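Local coordinates for protein pantothenate kinase (Coxiella burnetii, PDB 3TQC) that catalyses the ATP-dependent phosphorylation of (R)-pantothenate to (R)-4'-phosphopantothenate, the first of five steps from pantothenate to coenzyme A, at residues L62-L65 against L66-V70; G211-K214 against T215-Q218; I240-W243 against Y244-V248; V163-A166 against I167-Q171; Q74-Q77 against Q78-Q82. All coordinates share one frame; numbering follows the deposited sequence.

Contact 1: L62-L65 against L66-V70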
# COMPACT_ATOMS: atom_id res chain seq x y z
N LEU B 62 -22.15 -4.52 -2.42
CA LEU B 62 -20.82 -3.99 -2.15
C LEU B 62 -20.43 -4.39 -0.74
O LEU B 62 -19.32 -4.86 -0.53
CB LEU B 62 -20.77 -2.46 -2.32
CG LEU B 62 -19.46 -1.79 -1.91
CD1 LEU B 62 -18.26 -2.51 -2.52
CD2 LEU B 62 -19.43 -0.29 -2.26
N SER B 63 -21.34 -4.25 0.21
CA SER B 63 -21.03 -4.63 1.58
C SER B 63 -20.74 -6.12 1.69
O SER B 63 -19.83 -6.51 2.42
CB SER B 63 -22.13 -4.20 2.55
OG SER B 63 -23.27 -5.03 2.46
N ARG B 64 -21.48 -6.95 0.96
CA ARG B 64 -21.21 -8.38 0.96
C ARG B 64 -19.83 -8.69 0.37
O ARG B 64 -19.12 -9.53 0.89
CB ARG B 64 -22.29 -9.15 0.19
CG ARG B 64 -22.08 -10.69 0.12
CD ARG B 64 -22.28 -11.34 1.47
NE ARG B 64 -21.87 -12.74 1.51
CZ ARG B 64 -20.65 -13.19 1.82
NH1 ARG B 64 -19.65 -12.36 2.07
NH2 ARG B 64 -20.44 -14.49 1.85
N LEU B 65 -19.45 -8.00 -0.71
CA LEU B 65 -18.12 -8.20 -1.30
C LEU B 65 -17.08 -7.88 -0.24
O LEU B 65 -16.21 -8.68 0.03
CB LEU B 65 -17.92 -7.32 -2.54
CG LEU B 65 -16.50 -7.34 -3.16
CD1 LEU B 65 -16.20 -8.66 -3.82
CD2 LEU B 65 -16.30 -6.21 -4.14
N LEU B 66 -17.21 -6.73 0.39
CA LEU B 66 -16.29 -6.33 1.44
C LEU B 66 -16.28 -7.32 2.60
O LEU B 66 -15.24 -7.56 3.18
CB LEU B 66 -16.65 -4.94 1.95
CG LEU B 66 -16.48 -3.85 0.91
CD1 LEU B 66 -16.93 -2.51 1.46
CD2 LEU B 66 -15.00 -3.85 0.52
N SER B 67 -17.44 -7.87 2.94
CA SER B 67 -17.49 -8.86 4.00
C SER B 67 -16.54 -10.00 3.68
O SER B 67 -15.86 -10.48 4.56
CB SER B 67 -18.92 -9.37 4.24
OG SER B 67 -18.99 -10.21 5.38
N PHE B 68 -16.47 -10.42 2.41
CA PHE B 68 -15.54 -11.51 2.04
C PHE B 68 -14.12 -11.16 2.47
O PHE B 68 -13.40 -12.01 3.01
CB PHE B 68 -15.52 -11.79 0.54
CG PHE B 68 -16.68 -12.60 0.05
CD1 PHE B 68 -16.74 -13.95 0.30
CD2 PHE B 68 -17.70 -12.01 -0.68
CE1 PHE B 68 -17.82 -14.70 -0.16
CE2 PHE B 68 -18.75 -12.74 -1.14
CZ PHE B 68 -18.82 -14.09 -0.88
N TYR B 69 -13.72 -9.92 2.22
CA TYR B 69 -12.36 -9.49 2.54
C TYR B 69 -12.13 -9.46 4.04
O TYR B 69 -11.10 -9.91 4.51
CB TYR B 69 -12.04 -8.10 1.96
CG TYR B 69 -11.71 -8.14 0.49
CD1 TYR B 69 -10.41 -7.98 0.05
CD2 TYR B 69 -12.71 -8.34 -0.46
CE1 TYR B 69 -10.10 -8.01 -1.31
CE2 TYR B 69 -12.41 -8.38 -1.82
CZ TYR B 69 -11.10 -8.23 -2.23
OH TYR B 69 -10.80 -8.27 -3.58
N VAL B 70 -13.09 -8.93 4.79
CA VAL B 70 -12.92 -8.84 6.23
C VAL B 70 -12.87 -10.23 6.85
O VAL B 70 -11.99 -10.50 7.67
CB VAL B 70 -14.02 -8.02 6.88
CG1 VAL B 70 -13.86 -8.01 8.38
CG2 VAL B 70 -14.00 -6.62 6.32

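Contact 2: G211-K214 against T215-Q218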
# COMPACT_ATOMS: atom_id res chain seq x y z
N GLY B 211 3.16 11.22 2.64
CA GLY B 211 3.63 12.30 3.51
C GLY B 211 4.70 13.14 2.83
O GLY B 211 5.25 12.75 1.79
N VAL B 212 5.00 14.29 3.41
CA VAL B 212 6.06 15.14 2.90
C VAL B 212 7.41 14.68 3.48
O VAL B 212 7.47 14.26 4.64
CB VAL B 212 5.79 16.63 3.24
CG1 VAL B 212 4.36 17.00 2.86
CG2 VAL B 212 6.03 16.90 4.71
N ARG B 213 8.47 14.73 2.68
CA ARG B 213 9.80 14.38 3.19
C ARG B 213 10.42 15.64 3.80
O ARG B 213 11.00 16.43 3.09
CB ARG B 213 10.74 13.84 2.08
CG ARG B 213 10.15 12.87 1.04
CD ARG B 213 10.12 11.41 1.48
NE ARG B 213 11.43 10.78 1.71
CZ ARG B 213 12.20 10.19 0.78
NH1 ARG B 213 11.84 10.17 -0.50
NH2 ARG B 213 13.35 9.64 1.14
N LYS B 214 10.28 15.84 5.11
CA LYS B 214 10.99 16.95 5.77
C LYS B 214 12.47 16.80 5.44
O LYS B 214 13.08 17.73 4.91
CB LYS B 214 10.78 16.96 7.28
CG LYS B 214 9.41 17.45 7.74
CD LYS B 214 9.45 17.91 9.21
CE LYS B 214 8.09 17.77 9.91
NZ LYS B 214 8.17 18.18 11.35
N THR B 215 13.02 15.64 5.77
CA THR B 215 14.34 15.22 5.29
C THR B 215 14.20 13.91 4.51
O THR B 215 13.19 13.22 4.60
CB THR B 215 15.36 14.99 6.44
OG1 THR B 215 14.79 14.12 7.43
CG2 THR B 215 15.77 16.32 7.10
N LEU B 216 15.23 13.59 3.74
CA LEU B 216 15.30 12.30 3.05
C LEU B 216 15.28 11.15 4.06
O LEU B 216 14.60 10.15 3.83
CB LEU B 216 16.58 12.21 2.20
CG LEU B 216 16.62 13.08 0.94
CD1 LEU B 216 18.02 13.08 0.34
CD2 LEU B 216 15.59 12.63 -0.10
N GLN B 217 15.98 11.31 5.17
CA GLN B 217 16.21 10.24 6.14
C GLN B 217 14.99 9.99 7.02
O GLN B 217 14.88 8.93 7.65
CB GLN B 217 17.41 10.56 7.03
CG GLN B 217 18.75 10.65 6.28
CD GLN B 217 19.13 12.07 5.83
OE1 GLN B 217 18.34 13.02 5.92
NE2 GLN B 217 20.37 12.21 5.33
N GLN B 218 14.09 10.96 7.09
CA GLN B 218 12.90 10.83 7.91
C GLN B 218 12.12 9.56 7.56
O GLN B 218 11.91 9.28 6.38
CB GLN B 218 12.02 12.06 7.68
CG GLN B 218 10.69 12.03 8.40
CD GLN B 218 9.77 13.15 7.95
OE1 GLN B 218 9.67 13.47 6.76
NE2 GLN B 218 9.07 13.75 8.91

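Contact 3: I240-W243 against Y244-V248. With ADP (adenosine-5'-diphosphate), chain D.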
# COMPACT_ATOMS: atom_id res chain seq x y z
N ILE B 240 -19.35 16.95 -9.81
CA ILE B 240 -19.08 17.18 -8.39
C ILE B 240 -19.31 18.65 -8.06
O ILE B 240 -19.93 18.97 -7.04
CB ILE B 240 -17.65 16.78 -7.98
CG1 ILE B 240 -17.33 15.34 -8.40
CG2 ILE B 240 -17.48 16.88 -6.45
CD1 ILE B 240 -15.87 15.00 -8.36
N GLN B 241 -18.84 19.54 -8.93
CA GLN B 241 -19.07 20.97 -8.81
C GLN B 241 -20.53 21.23 -8.50
O GLN B 241 -20.84 21.91 -7.52
CB GLN B 241 -18.66 21.69 -10.11
CG GLN B 241 -18.97 23.18 -10.16
CD GLN B 241 -18.42 23.86 -11.41
OE1 GLN B 241 -17.31 23.55 -11.87
NE2 GLN B 241 -19.19 24.76 -11.96
N LYS B 242 -21.43 20.68 -9.31
CA LYS B 242 -22.86 20.85 -9.08
C LYS B 242 -23.28 20.30 -7.72
O LYS B 242 -24.06 20.93 -7.01
CB LYS B 242 -23.69 20.22 -10.19
CG LYS B 242 -25.19 20.43 -9.99
CD LYS B 242 -25.98 20.30 -11.29
CE LYS B 242 -27.42 19.92 -10.99
NZ LYS B 242 -28.02 20.82 -9.96
N TRP B 243 -22.77 19.13 -7.34
CA TRP B 243 -23.16 18.57 -6.06
C TRP B 243 -22.66 19.46 -4.95
O TRP B 243 -23.33 19.66 -3.93
CB TRP B 243 -22.58 17.18 -5.86
CG TRP B 243 -23.08 16.16 -6.82
CD1 TRP B 243 -24.24 16.19 -7.51
CD2 TRP B 243 -22.43 14.93 -7.15
NE1 TRP B 243 -24.35 15.07 -8.28
CE2 TRP B 243 -23.25 14.27 -8.08
CE3 TRP B 243 -21.22 14.33 -6.78
CZ2 TRP B 243 -22.92 13.04 -8.63
CZ3 TRP B 243 -20.88 13.11 -7.33
CH2 TRP B 243 -21.73 12.47 -8.25
N TYR B 244 -21.46 19.98 -5.14
CA TYR B 244 -20.89 20.89 -4.18
C TYR B 244 -21.73 22.16 -4.08
O TYR B 244 -22.13 22.55 -2.99
CB TYR B 244 -19.45 21.23 -4.54
CG TYR B 244 -18.87 22.20 -3.57
CD1 TYR B 244 -18.29 21.76 -2.39
CD2 TYR B 244 -18.94 23.57 -3.80
CE1 TYR B 244 -17.78 22.65 -1.48
CE2 TYR B 244 -18.44 24.46 -2.89
CZ TYR B 244 -17.87 24.00 -1.73
OH TYR B 244 -17.36 24.89 -0.82
N ILE B 245 -22.03 22.78 -5.22
CA ILE B 245 -22.78 24.03 -5.20
C ILE B 245 -24.16 23.82 -4.60
O ILE B 245 -24.62 24.64 -3.82
CB ILE B 245 -22.86 24.69 -6.60
CG1 ILE B 245 -21.48 25.19 -7.03
CG2 ILE B 245 -23.83 25.86 -6.60
CD1 ILE B 245 -21.37 25.49 -8.51
N ASP B 246 -24.82 22.72 -4.93
CA ASP B 246 -26.11 22.43 -4.32
C ASP B 246 -25.99 22.23 -2.82
O ASP B 246 -26.80 22.74 -2.06
CB ASP B 246 -26.77 21.22 -4.97
CG ASP B 246 -27.28 21.51 -6.37
OD1 ASP B 246 -27.24 22.69 -6.79
OD2 ASP B 246 -27.72 20.55 -7.05
N ARG B 247 -24.99 21.50 -2.37
CA ARG B 247 -24.83 21.27 -0.94
C ARG B 247 -24.67 22.59 -0.16
O ARG B 247 -25.30 22.76 0.89
CB ARG B 247 -23.65 20.34 -0.65
CG ARG B 247 -23.65 19.79 0.77
CD ARG B 247 -22.51 18.84 0.97
NE ARG B 247 -21.20 19.49 0.86
CZ ARG B 247 -20.04 18.85 0.95
NH1 ARG B 247 -20.00 17.54 1.13
NH2 ARG B 247 -18.90 19.53 0.85
N VAL B 248 -23.87 23.51 -0.68
CA VAL B 248 -23.71 24.84 -0.07
C VAL B 248 -25.01 25.63 -0.16
O VAL B 248 -25.44 26.21 0.83
CB VAL B 248 -22.54 25.65 -0.69
CG1 VAL B 248 -22.65 25.70 -2.18
CG2 VAL B 248 -22.50 27.07 -0.12
PB ADP D . -18.29 14.09 0.86
O1B ADP D . -18.44 13.37 2.16
O2B ADP D . -17.40 13.37 -0.12
O3B ADP D . -17.96 15.56 0.97
PA ADP D . -21.11 13.82 0.92
O1A ADP D . -21.10 12.37 1.31
O2A ADP D . -21.36 14.89 1.94
O3A ADP D . -19.74 14.15 0.17
O5' ADP D . -22.19 14.03 -0.23
C5' ADP D . -22.12 15.14 -1.10
C4' ADP D . -23.53 15.55 -1.50
O4' ADP D . -24.09 14.58 -2.39
C3' ADP D . -24.47 15.61 -0.31
O3' ADP D . -25.39 16.68 -0.52
C2' ADP D . -25.18 14.28 -0.30
O2' ADP D . -26.51 14.40 0.19
C1' ADP D . -25.18 13.89 -1.76
N9 ADP D . -24.99 12.44 -2.00
C8 ADP D . -23.90 11.73 -1.69
N7 ADP D . -24.03 10.44 -2.06
C5 ADP D . -25.24 10.33 -2.63
C6 ADP D . -25.98 9.23 -3.24
N6 ADP D . -25.41 8.00 -3.28
N1 ADP D . -27.20 9.51 -3.72
C2 ADP D . -27.75 10.74 -3.66
N3 ADP D . -27.12 11.80 -3.11
C4 ADP D . -25.87 11.64 -2.59

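Contact 4: V163-A166 against I167-Q171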
# COMPACT_ATOMS: atom_id res chain seq x y z
N VAL B 163 -3.11 7.74 15.36
CA VAL B 163 -4.40 7.09 15.58
C VAL B 163 -4.52 5.79 14.79
O VAL B 163 -4.92 4.77 15.33
CB VAL B 163 -5.56 8.03 15.23
CG1 VAL B 163 -6.82 7.23 15.01
CG2 VAL B 163 -5.75 9.08 16.37
N LEU B 164 -4.17 5.82 13.51
CA LEU B 164 -4.23 4.59 12.75
C LEU B 164 -3.24 3.56 13.31
O LEU B 164 -3.57 2.39 13.47
CB LEU B 164 -3.96 4.87 11.28
CG LEU B 164 -5.06 5.77 10.71
CD1 LEU B 164 -4.73 6.26 9.30
CD2 LEU B 164 -6.38 5.02 10.71
N ASN B 165 -2.04 4.00 13.62
CA ASN B 165 -1.05 3.12 14.22
C ASN B 165 -1.60 2.50 15.48
O ASN B 165 -1.47 1.31 15.69
CB ASN B 165 0.24 3.90 14.54
CG ASN B 165 1.32 3.02 15.10
OD1 ASN B 165 1.79 2.10 14.43
ND2 ASN B 165 1.73 3.28 16.34
N ALA B 166 -2.21 3.32 16.33
CA ALA B 166 -2.76 2.82 17.58
C ALA B 166 -3.84 1.77 17.32
O ALA B 166 -3.90 0.73 17.98
CB ALA B 166 -3.29 3.95 18.40
N ILE B 167 -4.69 2.02 16.33
CA ILE B 167 -5.77 1.08 16.03
C ILE B 167 -5.17 -0.24 15.55
O ILE B 167 -5.58 -1.30 15.99
CB ILE B 167 -6.78 1.67 15.04
CG1 ILE B 167 -7.54 2.81 15.72
CG2 ILE B 167 -7.78 0.61 14.58
CD1 ILE B 167 -8.41 3.61 14.79
N LYS B 168 -4.17 -0.16 14.69
CA LYS B 168 -3.56 -1.32 14.09
C LYS B 168 -2.55 -1.96 15.01
O LYS B 168 -1.97 -2.99 14.67
CB LYS B 168 -2.89 -0.94 12.76
CG LYS B 168 -3.89 -0.88 11.59
CD LYS B 168 -4.53 -2.24 11.33
CE LYS B 168 -5.07 -2.35 9.92
NZ LYS B 168 -5.67 -3.67 9.67
N SER B 169 -2.37 -1.36 16.18
CA SER B 169 -1.59 -1.96 17.25
C SER B 169 -2.48 -2.68 18.27
O SER B 169 -1.98 -3.34 19.15
CB SER B 169 -0.77 -0.89 17.94
OG SER B 169 0.08 -0.26 17.03
N GLY B 170 -3.79 -2.57 18.14
CA GLY B 170 -4.71 -3.25 19.05
C GLY B 170 -5.11 -2.42 20.25
O GLY B 170 -5.79 -2.93 21.15
N GLN B 171 -4.71 -1.14 20.25
CA GLN B 171 -4.97 -0.23 21.36
C GLN B 171 -6.46 -0.00 21.59
O GLN B 171 -7.23 0.16 20.65
CB GLN B 171 -4.29 1.11 21.11
CG GLN B 171 -4.42 2.15 22.24
CD GLN B 171 -3.50 3.37 22.01
OE1 GLN B 171 -2.43 3.25 21.40
NE2 GLN B 171 -3.94 4.54 22.48

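Contact 5: Q74-Q77 against Q78-Q82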
# COMPACT_ATOMS: atom_id res chain seq x y z
N GLN B 74 -9.92 -12.19 8.92
CA GLN B 74 -10.17 -12.81 10.22
C GLN B 74 -9.73 -14.27 10.23
O GLN B 74 -9.09 -14.71 11.16
CB GLN B 74 -11.64 -12.69 10.61
CG GLN B 74 -12.07 -11.25 10.86
CD GLN B 74 -13.54 -11.16 11.24
OE1 GLN B 74 -14.28 -12.15 11.17
NE2 GLN B 74 -13.97 -9.96 11.65
N THR B 75 -10.05 -15.00 9.17
CA THR B 75 -9.67 -16.40 9.11
C THR B 75 -8.15 -16.52 9.05
O THR B 75 -7.57 -17.35 9.75
CB THR B 75 -10.33 -17.10 7.92
OG1 THR B 75 -11.76 -17.00 8.06
CG2 THR B 75 -9.92 -18.57 7.87
N LEU B 76 -7.52 -15.66 8.26
CA LEU B 76 -6.07 -15.64 8.12
C LEU B 76 -5.39 -15.37 9.48
O LEU B 76 -4.43 -16.05 9.88
CB LEU B 76 -5.66 -14.59 7.09
CG LEU B 76 -4.15 -14.43 6.84
CD1 LEU B 76 -3.62 -15.73 6.26
CD2 LEU B 76 -3.84 -13.21 5.96
N GLN B 77 -5.88 -14.35 10.16
CA GLN B 77 -5.44 -14.05 11.52
C GLN B 77 -5.53 -15.30 12.40
O GLN B 77 -4.54 -15.68 13.01
CB GLN B 77 -6.29 -12.89 12.08
CG GLN B 77 -5.85 -12.36 13.44
CD GLN B 77 -6.37 -13.20 14.60
OE1 GLN B 77 -7.45 -13.77 14.52
NE2 GLN B 77 -5.59 -13.29 15.67
N GLN B 78 -6.70 -15.95 12.45
CA GLN B 78 -6.86 -17.12 13.30
C GLN B 78 -5.88 -18.24 12.94
O GLN B 78 -5.28 -18.85 13.84
CB GLN B 78 -8.30 -17.69 13.26
CG GLN B 78 -9.36 -16.88 14.03
CD GLN B 78 -10.33 -17.75 14.87
OE1 GLN B 78 -10.23 -18.99 14.90
NE2 GLN B 78 -11.26 -17.08 15.57
N ALA B 79 -5.71 -18.51 11.65
CA ALA B 79 -4.85 -19.61 11.23
C ALA B 79 -3.37 -19.28 11.46
O ALA B 79 -2.64 -20.10 12.02
CB ALA B 79 -5.11 -19.98 9.79
N THR B 80 -2.94 -18.08 11.09
CA THR B 80 -1.53 -17.69 11.23
C THR B 80 -1.12 -17.53 12.68
O THR B 80 -0.02 -17.90 13.03
CB THR B 80 -1.19 -16.40 10.48
OG1 THR B 80 -2.07 -15.35 10.90
CG2 THR B 80 -1.35 -16.62 9.01
N TYR B 81 -1.99 -16.98 13.52
CA TYR B 81 -1.66 -16.85 14.94
C TYR B 81 -1.59 -18.21 15.64
O TYR B 81 -0.76 -18.42 16.53
CB TYR B 81 -2.64 -15.92 15.65
CG TYR B 81 -2.41 -14.47 15.37
CD1 TYR B 81 -2.46 -13.54 16.39
CD2 TYR B 81 -2.11 -14.01 14.10
CE1 TYR B 81 -2.24 -12.19 16.13
CE2 TYR B 81 -1.91 -12.69 13.85
CZ TYR B 81 -1.97 -11.78 14.85
OH TYR B 81 -1.75 -10.45 14.57
N GLN B 82 -2.46 -19.14 15.25
CA GLN B 82 -2.37 -20.52 15.73
C GLN B 82 -0.97 -21.06 15.36
O GLN B 82 -0.24 -21.56 16.21
CB GLN B 82 -3.49 -21.40 15.13
CG GLN B 82 -3.51 -22.86 15.68
CD GLN B 82 -4.24 -23.88 14.77
OE1 GLN B 82 -5.18 -23.54 14.05
NE2 GLN B 82 -3.80 -25.14 14.83

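Contact 1: L62-L65 against L66-V70
Leu66 sits one helical turn beyond Leu62 and meets it twice. Its backbone N donates to Leu62 O at 3.0 Å in an almost straight bond (N-H...O 174°), and its CG lies 4.1 Å from Leu62 CD1, the two leucine side chains crossing at a slant. Ser67 continues the i to i+4 pattern with a bond from its N to Ser63 O; its hydroxyl turns away to His122, while Ser63 OG bonds back to Leu60 O. Phe68 carries the main side-chain contact. Its N donates to Arg64 O at 3.2 Å, with a weak second bond to Leu65 O. The guanidinium of Arg64 lies nearly flat over one face of the Phe68 ring, the planes 20° apart and Arg64 CZ 3.7 Å from the ring centroid, a stacked cation-pi pair. NH1 stands over the middle of the ring, and NH2 comes within 3.2 Å of CZ of Phe68. A bend at chi2 of Arg64 (70°) turns a chain that starts out away from the next turn back along the helix and over the ring. Tyr69 presents its ring edge to Leu65 O, and its CE2 is 4.3 Å from Leu65 CD1. All this lies on the long helix 52-84. Leu62 and Leu65 face strand 303-307, Leu66 packs against strand 93-99 and helix 105-116, and Arg64 and Phe68 reach Phe83 of the second subunit, which places this helix at the dimer interface.

Contact 2: G211-K214 against T215-Q218
Lys214 and Gln218 form the closer-knit half of this turn. The extended side chain of Gln218, with CG anti to the backbone N (chi1 176°), reaches back across the loop and brings OE1 to 3.0 Å from Lys214 N, which donates to it. The bond is not ideal: N-H...O is 143°, and the donor stands above the plane of the amide carbonyl. A second donor, NE2 of Gln220, also bonds to OE1. Beside this bond the aliphatic start of Lys214 rests on the amide, its CG 3.9 Å from Gln218 NE2. Within 215-218 the chain is drawn together by a weak bond from Gln218 N to Thr215 OG1.

Round Arg213 the contact narrows to one hydrogen bond and a thin touch. Arg213, bent at chi2 and chi3, folds over so that NH2 donates to Leu216 O at 3.0 Å; the bond is straight (163°), lies in the carbonyl plane on a lone pair, and keeps close to the guanidinium plane. The touch is Leu216 CD2, 3.9 Å from Arg213 NH2 over one guanidinium face. Both side chains also pack on Glu292 of the second subunit. Val212, Thr215, Leu216 and the end of Lys214, which leads away from the turn, make up the solvent side. The whole is an irregular surface loop between strands 199-203 and 229-234 of the kinase core, a non-helical chain reversal closed by side-chain-to-backbone hydrogen bonds.

Contact 3: I240-W243 against Y244-V248
Tyr244, Ile245, Asp246 and Arg247 each donate their backbone N to the carbonyl four residues back, so 240-243 and 244-248 form continuous alpha-helix. The bond from Tyr244 N to Ile240 O is short at 2.6 Å; that from Arg247 N to Trp243 O is 2.9 Å. On one flank Lys242 and Asp246 form an i to i+4 salt bridge: NZ meets the syn lone pair of OD2 at 2.9 Å, brought there by a bend at the end of the lysine chain (chi4 50°). Alongside, Gln241 CG packs 3.7 Å from Ile245 CD1, the two side chains pointing the same way. The segments belong to helix 237-253, which follows the core strand 229-234 of this P-loop kinase and borders its nucleotide site. Arg247 NH1 donates to O3B of the ADP beta-phosphate at 2.8 Å, with the oxygen near the guanidinium plane, and makes a weaker bond to O2A of the alpha-phosphate at 3.1 Å, so one nitrogen spans both phosphates. Lys105 NZ, Thr107 OG1 and the backbone N atoms of Ala102, Gly104 and Ser106 also bond to this ADP. Trp243 stacks on His311, forms a cation-pi pair with Lys307, and donates NE1 to Ala309 O.

Contact 4: V163-A166 against I167-Q171
Ala166 O closes a Schellman motif at the end of helix 157-168, accepting Gln171 N at 3.1 Å and, weakly, Ser169 N; Gly170 N bonds to Ile167 O. Gly170 makes the turn with positive phi (91°), where a side chain would press on the carbonyl O of Ser169. Ser169 OG lies anti to its own carbonyl carbon (chi1 -59°), which swings it back over the last turn to donate to Asn165 O at 2.6 Å, well above that carbonyl's plane. Upstream, Val163 and Ile167 lie side by side, CG1 of the valine 4.0 Å from CD1 of the isoleucine, and both are buried, Val163 on strand 174-180 and Ile167 on strand 93-99. Lys168 bends at chi2 (-63°) and then runs straight away from the turn, its NZ forming a salt bridge with Asp228 and a hydrogen bond to Pro92 O. The motif also meets the dimer partner: Ser169 O accepts NZ of Lys320 of the second subunit. Past the glycine, Gln171 is extended, CG anti to the backbone N, and doubles back beside the helix end until its OE1 lies 3.2 Å from Ala166 CB.

Contact 5: Q74-Q77 against Q78-Q82
Gln77 and Tyr81, one turn apart, make the principal side-chain contact. Gln77 starts with CG anti to the backbone N (chi1 -174°) and bends sharply at chi2, which carries its amide over one face of the Tyr81 ring. NE2 lies 3.2 Å from Tyr81 CD1, toward the rim, and CG stands over the ring 4.1 Å from its centroid in a CH-pi contact. Amide and ring planes are steeply inclined, 62° apart, so the amide does not lie flat on the ring. Tyr81 N also bonds to Gln77 O at 2.9 Å, joining the pair through the backbone. Gln78, on the exposed side, contributes mostly its aliphatic part, CG lying 3.6 Å from Gln74 O, to which its N is hydrogen-bonded. Next to them Leu76 O is gripped twice by Thr80, through N at 2.8 Å and through OG1 at 2.7 Å, while Thr80 CG2 packs on Leu76 CD1. Outward, Tyr81 OH bonds to Ile321 N of the second subunit, and Leu76 and Gln77 pack on the same residue. The pattern is that of the closing turns of a long alpha-helix, with i to i+4 bonds and side-chain pairs one turn apart, here the part of helix 52-84 that meets the C-terminus of the dimer partner.

Contacts 1 and 5 follow each other on helix 52-84, their centres 18 Å apart, and both face the second subunit. Contact 1 is the more buried, combining leucine packing with a separate cation-pi stack, whereas contact 5 is only partly buried and relies on amide, hydroxyl and ring. Contact 4 is also buried and touches the partner, but at a helix end, where regular helical bonds give way to a Schellman motif. Contact 2 is the surface member, an irregular loop held by side-chain-to-backbone bonds. Contact 3 lies across the chain's centre from contacts 1, 4 and 5, touches no other subunit, and alone binds ADP, its charged groups serving the two phosphates and a salt bridge.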